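Local coordinates for hypothetical conserved protein TTC0263 (Thermus thermophilus, PDB 2PL2) that is of unknown function but belongs to the tetratricopeptide repeat family, whose stacked antiparallel helices commonly serve as scaffolds for protein-protein contacts, at residues P57-G62 / M77-A82; E81-L86 / K97-Q102; E152-L157 / L171-K176. All blocks are in the same frame, centred on the assembly; numbering follows the deposited sequence.

Interaction 1 of 3, residues P57-G62 / M77-A82; sequences PALENG and MVLSEA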
# COMPACT_ATOMS: atom_id res chain seq x y z
N PRO A 57 14.48 4.07 -4.27
CA PRO A 57 14.93 5.23 -3.50
C PRO A 57 15.11 4.95 -2.00
O PRO A 57 15.96 5.55 -1.33
CB PRO A 57 13.84 6.26 -3.77
CG PRO A 57 13.44 5.95 -5.18
CD PRO A 57 13.36 4.44 -5.16
N ALA A 58 14.29 4.04 -1.48
CA ALA A 58 14.34 3.67 -0.07
C ALA A 58 15.45 2.67 0.18
O ALA A 58 16.03 2.64 1.27
CB ALA A 58 13.00 3.09 0.37
N LEU A 59 15.72 1.85 -0.82
CA LEU A 59 16.79 0.86 -0.72
C LEU A 59 18.11 1.62 -0.71
O LEU A 59 19.05 1.26 -0.01
CB LEU A 59 16.75 -0.09 -1.92
CG LEU A 59 17.88 -1.11 -2.06
CD1 LEU A 59 17.68 -2.25 -1.06
CD2 LEU A 59 17.89 -1.67 -3.48
N GLU A 60 18.17 2.70 -1.49
CA GLU A 60 19.37 3.52 -1.59
C GLU A 60 19.62 4.35 -0.33
O GLU A 60 20.77 4.60 0.03
CB GLU A 60 19.26 4.43 -2.81
CG GLU A 60 20.58 5.04 -3.25
CD GLU A 60 21.70 4.00 -3.33
OE1 GLU A 60 21.55 2.99 -4.07
OE2 GLU A 60 22.73 4.20 -2.64
N ASN A 61 18.54 4.76 0.33
CA ASN A 61 18.65 5.54 1.57
C ASN A 61 19.02 4.64 2.74
O ASN A 61 19.69 5.06 3.67
CB ASN A 61 17.33 6.27 1.86
CG ASN A 61 17.23 7.61 1.15
OD1 ASN A 61 16.14 8.13 0.93
ND2 ASN A 61 18.38 8.18 0.79
N GLY A 62 18.55 3.40 2.69
CA GLY A 62 18.88 2.45 3.74
C GLY A 62 20.36 2.14 3.63
O GLY A 62 21.07 2.06 4.65
N MET A 77 16.57 -1.55 9.41
CA MET A 77 15.11 -1.71 9.32
C MET A 77 14.64 -1.28 7.93
O MET A 77 13.99 -2.04 7.22
CB MET A 77 14.40 -0.90 10.41
CG MET A 77 14.59 -1.43 11.85
SD MET A 77 13.82 -3.06 12.21
CE MET A 77 12.07 -2.62 12.02
N VAL A 78 14.99 -0.06 7.54
CA VAL A 78 14.60 0.46 6.23
C VAL A 78 15.06 -0.52 5.15
O VAL A 78 14.26 -1.03 4.38
CB VAL A 78 15.24 1.84 5.99
CG1 VAL A 78 15.09 2.25 4.55
CG2 VAL A 78 14.59 2.86 6.91
N LEU A 79 16.36 -0.77 5.12
CA LEU A 79 16.97 -1.69 4.17
C LEU A 79 16.29 -3.06 4.19
O LEU A 79 16.07 -3.67 3.16
CB LEU A 79 18.46 -1.81 4.52
CG LEU A 79 19.46 -2.53 3.62
CD1 LEU A 79 19.41 -1.96 2.22
CD2 LEU A 79 20.85 -2.36 4.21
N SER A 80 15.96 -3.52 5.39
CA SER A 80 15.31 -4.80 5.58
C SER A 80 13.94 -4.89 4.91
O SER A 80 13.63 -5.87 4.23
CB SER A 80 15.15 -5.07 7.08
OG SER A 80 14.30 -6.17 7.29
N GLU A 81 13.11 -3.87 5.12
CA GLU A 81 11.77 -3.85 4.53
C GLU A 81 11.84 -3.66 3.02
O GLU A 81 11.01 -4.18 2.28
CB GLU A 81 10.95 -2.72 5.16
CG GLU A 81 10.43 -3.04 6.54
CD GLU A 81 10.51 -1.86 7.49
OE1 GLU A 81 10.19 -0.73 7.03
OE2 GLU A 81 10.88 -2.05 8.67
N ALA A 82 12.85 -2.92 2.57
CA ALA A 82 13.05 -2.68 1.15
C ALA A 82 13.27 -3.99 0.40
O ALA A 82 12.74 -4.17 -0.70
CB ALA A 82 14.22 -1.73 0.95
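Ala58 O has company from two directions: Gly62 N, one turn further along its own helix, donates a backbone hydrogen bond of 3.0 Å to it, and from the facing helix Val78 CG1 packs against it at 3.4 Å. With chi1 at 168°, Val78 sets CG1 anti to its backbone N, and the same methyl also lies 3.9 Å from Gly62 CA. At Gly62 no side chain stands between the backbones, and Gly62 CA comes within 4.6 Å of Leu79 CA. The axes of segments 57-62 and 77-82 run roughly antiparallel, 146° between their directions, and approach to 8.0 Å. Where the helices face each other further along, leucines do the work. Leu59 CD1 meets Leu79 CD1 at 3.7 Å, the two side chains crossing at a slant, and the same Leu59 methyl lies 4.0 Å from Ala82 CB, which also packs on Leu59 CA. Helix 39-51 covers Val78 through Tyr43 and Ala46, while Val106 of helix 93-113 touches Leu79. The antiparallel pairing of neighbouring helices is that of tetratricopeptide repeats. Its chemistry is apolar: small residues let the helices close up, methyl groups fill the seam, and bonds such as Ala82 N to Val78 O hold each backbone.

Interaction 2 of 3, residues E81-L86 / K97-Q102; sequences EAYVAL and KGYLEQ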
# COMPACT_ATOMS: atom_id res chain seq x y z
N GLU A 81 13.11 -3.87 5.12
CA GLU A 81 11.77 -3.85 4.53
C GLU A 81 11.84 -3.66 3.02
O GLU A 81 11.01 -4.18 2.28
CB GLU A 81 10.95 -2.72 5.16
CG GLU A 81 10.43 -3.04 6.54
CD GLU A 81 10.51 -1.86 7.49
OE1 GLU A 81 10.19 -0.73 7.03
OE2 GLU A 81 10.88 -2.05 8.67
N ALA A 82 12.85 -2.92 2.57
CA ALA A 82 13.05 -2.68 1.15
C ALA A 82 13.27 -3.99 0.40
O ALA A 82 12.74 -4.17 -0.70
CB ALA A 82 14.22 -1.73 0.95
N TYR A 83 14.05 -4.90 0.99
CA TYR A 83 14.30 -6.19 0.34
C TYR A 83 13.04 -7.04 0.25
O TYR A 83 12.85 -7.80 -0.70
CB TYR A 83 15.40 -6.98 1.06
CG TYR A 83 16.79 -6.45 0.78
CD1 TYR A 83 17.27 -6.38 -0.53
CD2 TYR A 83 17.60 -5.99 1.81
CE1 TYR A 83 18.52 -5.84 -0.80
CE2 TYR A 83 18.85 -5.45 1.55
CZ TYR A 83 19.31 -5.38 0.25
OH TYR A 83 20.54 -4.83 -0.01
N VAL A 84 12.18 -6.93 1.27
CA VAL A 84 10.93 -7.68 1.28
C VAL A 84 10.00 -7.18 0.17
O VAL A 84 9.36 -7.97 -0.51
CB VAL A 84 10.20 -7.55 2.65
CG1 VAL A 84 8.81 -8.16 2.56
CG2 VAL A 84 11.00 -8.25 3.75
N ALA A 85 9.93 -5.87 -0.00
CA ALA A 85 9.09 -5.31 -1.04
C ALA A 85 9.55 -5.88 -2.37
O ALA A 85 8.74 -6.34 -3.18
CB ALA A 85 9.20 -3.78 -1.05
N LEU A 86 10.86 -5.87 -2.58
CA LEU A 86 11.48 -6.40 -3.79
C LEU A 86 11.19 -7.89 -3.95
O LEU A 86 11.17 -8.41 -5.06
CB LEU A 86 12.99 -6.19 -3.74
CG LEU A 86 13.54 -4.76 -3.85
CD1 LEU A 86 15.00 -4.73 -3.40
CD2 LEU A 86 13.41 -4.30 -5.29
N LYS A 97 13.91 -15.22 -3.32
CA LYS A 97 14.60 -15.78 -2.17
C LYS A 97 15.86 -15.00 -1.83
O LYS A 97 16.12 -14.73 -0.66
CB LYS A 97 14.98 -17.24 -2.41
CG LYS A 97 15.85 -17.82 -1.31
CD LYS A 97 15.96 -19.33 -1.38
CE LYS A 97 16.71 -19.87 -0.17
NZ LYS A 97 16.68 -21.36 -0.09
N GLY A 98 16.63 -14.65 -2.85
CA GLY A 98 17.85 -13.90 -2.61
C GLY A 98 17.59 -12.66 -1.79
O GLY A 98 18.23 -12.44 -0.75
N TYR A 99 16.65 -11.84 -2.25
CA TYR A 99 16.28 -10.61 -1.56
C TYR A 99 15.90 -10.87 -0.09
O TYR A 99 16.28 -10.12 0.81
CB TYR A 99 15.09 -9.95 -2.27
CG TYR A 99 15.36 -9.44 -3.67
CD1 TYR A 99 16.26 -8.40 -3.91
CD2 TYR A 99 14.66 -9.96 -4.76
CE1 TYR A 99 16.46 -7.90 -5.20
CE2 TYR A 99 14.85 -9.47 -6.05
CZ TYR A 99 15.75 -8.44 -6.26
OH TYR A 99 15.96 -7.98 -7.54
N LEU A 100 15.15 -11.94 0.14
CA LEU A 100 14.70 -12.32 1.48
C LEU A 100 15.91 -12.72 2.30
O LEU A 100 16.00 -12.43 3.49
CB LEU A 100 13.73 -13.50 1.38
CG LEU A 100 12.25 -13.36 1.77
CD1 LEU A 100 11.71 -11.99 1.40
CD2 LEU A 100 11.46 -14.47 1.06
N GLU A 101 16.84 -13.40 1.63
CA GLU A 101 18.08 -13.85 2.26
C GLU A 101 18.86 -12.63 2.71
O GLU A 101 19.46 -12.63 3.80
CB GLU A 101 18.90 -14.65 1.25
CG GLU A 101 19.76 -15.74 1.85
CD GLU A 101 18.96 -16.97 2.19
OE1 GLU A 101 18.14 -17.41 1.34
OE2 GLU A 101 19.16 -17.52 3.31
N GLN A 102 18.85 -11.57 1.89
CA GLN A 102 19.55 -10.33 2.22
C GLN A 102 18.89 -9.64 3.40
O GLN A 102 19.57 -9.04 4.24
CB GLN A 102 19.54 -9.36 1.02
CG GLN A 102 20.27 -9.87 -0.21
CD GLN A 102 20.51 -8.78 -1.24
OE1 GLN A 102 21.33 -7.88 -1.03
NE2 GLN A 102 19.79 -8.84 -2.35
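Tyr83 leans across to Tyr99 and Gln102, meeting Tyr99 O first and then Gln102 along almost the whole ring. Its CB starts at 3.3 Å from Tyr99 O, and CG is still near that carbonyl. At CD1 the ring reaches Tyr99 CD1, 4.1 Å away, which puts Tyr83 at the edge of the Tyr99 ring. Gln102 CB sits almost exactly above the middle of the Tyr83 ring, a CH-pi contact of 3.8 Å to the centroid and 3° off the normal. Beyond CB the extended glutamine chain crosses the tyrosine at about a right angle, bringing Gln102 CD to 3.6 Å from Tyr83 CE1, with ring and amide planes 41° apart. At the tip, Tyr83 OH is 3.3 Å from Gln102 OE1. Tyr99 receives similar treatment in return: Leu86 CB lies over its face, 4.0 Å from the centroid, and Leu86 CD1 meets its CD1 and CE1, while the Tyr99 hydroxyl is hydrogen-bonded to Arg95. On the reverse side of the antiparallel pair, Val84 and Leu100 both pack on Leu130 of helix 118-130. Val55 of helix 55-68 touches Leu86, setting this pair of helices between the helices before and after it.

Interaction 3 of 3, residues E152-L157 / L171-K176; sequences EIRSAL and LAQYAK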
# COMPACT_ATOMS: atom_id res chain seq x y z
N GLU A 152 0.03 -4.98 17.43
CA GLU A 152 0.70 -5.19 16.15
C GLU A 152 1.40 -6.54 16.10
O GLU A 152 1.30 -7.25 15.09
CB GLU A 152 1.72 -4.07 15.89
CG GLU A 152 2.61 -4.32 14.65
CD GLU A 152 3.62 -3.21 14.41
OE1 GLU A 152 4.26 -2.75 15.37
OE2 GLU A 152 3.79 -2.80 13.23
N ILE A 153 2.09 -6.93 17.17
CA ILE A 153 2.77 -8.22 17.13
C ILE A 153 1.79 -9.37 17.30
O ILE A 153 1.92 -10.39 16.61
CB ILE A 153 3.90 -8.33 18.20
CG1 ILE A 153 4.84 -7.10 18.15
CG2 ILE A 153 4.70 -9.61 17.97
CD1 ILE A 153 5.70 -7.08 16.87
N ARG A 154 0.80 -9.23 18.20
CA ARG A 154 -0.18 -10.30 18.36
C ARG A 154 -0.79 -10.59 16.97
O ARG A 154 -1.06 -11.74 16.65
CB ARG A 154 -1.32 -9.92 19.32
CG ARG A 154 -0.93 -9.24 20.63
CD ARG A 154 -0.08 -10.06 21.60
NE ARG A 154 -0.42 -11.47 21.65
CZ ARG A 154 -0.41 -12.21 22.75
NH1 ARG A 154 -0.09 -11.68 23.92
NH2 ARG A 154 -0.66 -13.51 22.67
N SER A 155 -0.98 -9.54 16.17
CA SER A 155 -1.54 -9.68 14.81
C SER A 155 -0.63 -10.46 13.86
O SER A 155 -1.09 -11.29 13.08
CB SER A 155 -1.82 -8.32 14.19
OG SER A 155 -2.38 -7.45 15.14
N ALA A 156 0.66 -10.17 13.90
CA ALA A 156 1.60 -10.88 13.04
C ALA A 156 1.53 -12.36 13.41
O ALA A 156 1.42 -13.24 12.53
CB ALA A 156 3.01 -10.35 13.24
N LEU A 157 1.60 -12.62 14.72
CA LEU A 157 1.51 -13.98 15.24
C LEU A 157 0.25 -14.63 14.69
O LEU A 157 0.28 -15.77 14.22
CB LEU A 157 1.42 -13.94 16.77
CG LEU A 157 2.51 -14.70 17.53
CD1 LEU A 157 2.23 -14.65 19.04
CD2 LEU A 157 2.55 -16.16 17.04
N LEU A 171 -7.16 -17.01 15.90
CA LEU A 171 -8.31 -16.32 16.47
C LEU A 171 -8.00 -15.89 17.91
O LEU A 171 -8.35 -14.78 18.32
CB LEU A 171 -9.54 -17.23 16.43
CG LEU A 171 -9.96 -17.68 15.03
CD1 LEU A 171 -10.99 -18.77 15.12
CD2 LEU A 171 -10.51 -16.49 14.25
N ALA A 172 -7.33 -16.76 18.67
CA ALA A 172 -6.99 -16.44 20.05
C ALA A 172 -6.07 -15.23 20.15
O ALA A 172 -6.20 -14.42 21.08
CB ALA A 172 -6.33 -17.64 20.73
N GLN A 173 -5.15 -15.10 19.20
CA GLN A 173 -4.23 -13.96 19.20
C GLN A 173 -4.93 -12.65 18.83
O GLN A 173 -4.56 -11.57 19.32
CB GLN A 173 -3.05 -14.23 18.26
CG GLN A 173 -2.06 -15.28 18.80
CD GLN A 173 -1.29 -14.77 19.99
OE1 GLN A 173 -1.29 -13.58 20.29
NE2 GLN A 173 -0.61 -15.67 20.69
N TYR A 174 -5.95 -12.74 17.97
CA TYR A 174 -6.69 -11.53 17.59
C TYR A 174 -7.52 -11.08 18.79
O TYR A 174 -7.57 -9.88 19.11
CB TYR A 174 -7.61 -11.80 16.38
CG TYR A 174 -6.90 -11.83 15.03
CD1 TYR A 174 -6.13 -10.76 14.60
CD2 TYR A 174 -7.06 -12.90 14.16
CE1 TYR A 174 -5.53 -10.76 13.36
CE2 TYR A 174 -6.48 -12.91 12.91
CZ TYR A 174 -5.71 -11.83 12.51
OH TYR A 174 -5.11 -11.81 11.26
N ALA A 175 -8.17 -12.04 19.44
CA ALA A 175 -9.01 -11.76 20.62
C ALA A 175 -8.17 -11.03 21.68
O ALA A 175 -8.65 -10.09 22.33
CB ALA A 175 -9.57 -13.06 21.19
N LYS A 176 -6.92 -11.45 21.84
CA LYS A 176 -6.04 -10.79 22.80
C LYS A 176 -5.66 -9.40 22.30
O LYS A 176 -5.77 -8.41 23.03
CB LYS A 176 -4.76 -11.61 23.00
CG LYS A 176 -3.86 -11.03 24.08
CD LYS A 176 -4.59 -10.98 25.43
CE LYS A 176 -3.91 -10.04 26.41
NZ LYS A 176 -2.55 -10.50 26.81
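Two bent side chains make this contact, Arg154 folding at chi2 (-63°) and again at chi3, and Gln173 at chi2 (-69°), which presents the edge of the guanidinium to the amide reaching over from the facing helix. There Gln173 OE1 accepts from Arg154 NE at 2.7 Å, a bond that lies in the carbonyl plane and almost in the guanidinium plane, though bent to 136° at the hydrogen. Arg154 NH2 also donates to this oxygen, but the modelled separation is too short to trust in detail, and NH2 lies close to the donor Gln173 NE2 as well. Leu157 CD1 packs against that amide, 3.4 Å from Gln173 NE2. Over one face of the guanidinium lies Lys176 CG, 3.8 Å from Arg154 NH1, and the lysine chain carries on until its NZ is 4.0 Å from the same nitrogen. Tyr174 comes in on another side, its CE1 being 4.4 Å from Ser155 CA; the tyrosine also touches Tyr191 of helix 185-195 and Arg20 of the second subunit. Arg154 NH1 forms a salt bridge with Asp149, whose negative charge probably offsets the closeness of the two cationic groups. Between these antiparallel helices, then, a neutral amide takes the arginine's NE edge and Asp149 takes NH1, so polar and ionic bonds join the apolar packing expected of tetratricopeptide repeat helices.

Read from the N terminus, interaction 1 closes first, folding helix 73-88 back on helix 55-68. Interaction 2 opens before that contact has ended, since both use Glu81-Ala82, and it brings helix 93-113 back against helix 73-88. The two overlap end to end without nesting, and they meet where Leu59 CD1 packs on Tyr83 CE1 at 3.7 Å. Interaction 3 follows in series, pairing helices 151-164 and 167-180 with its centre about 25 Å from that of interaction 2 and no direct touch. Helix 118-130 bridges the gap: Val127 packs on Val84, and Leu122 on Ile153, joining the middle of the helical array to its C-terminal part.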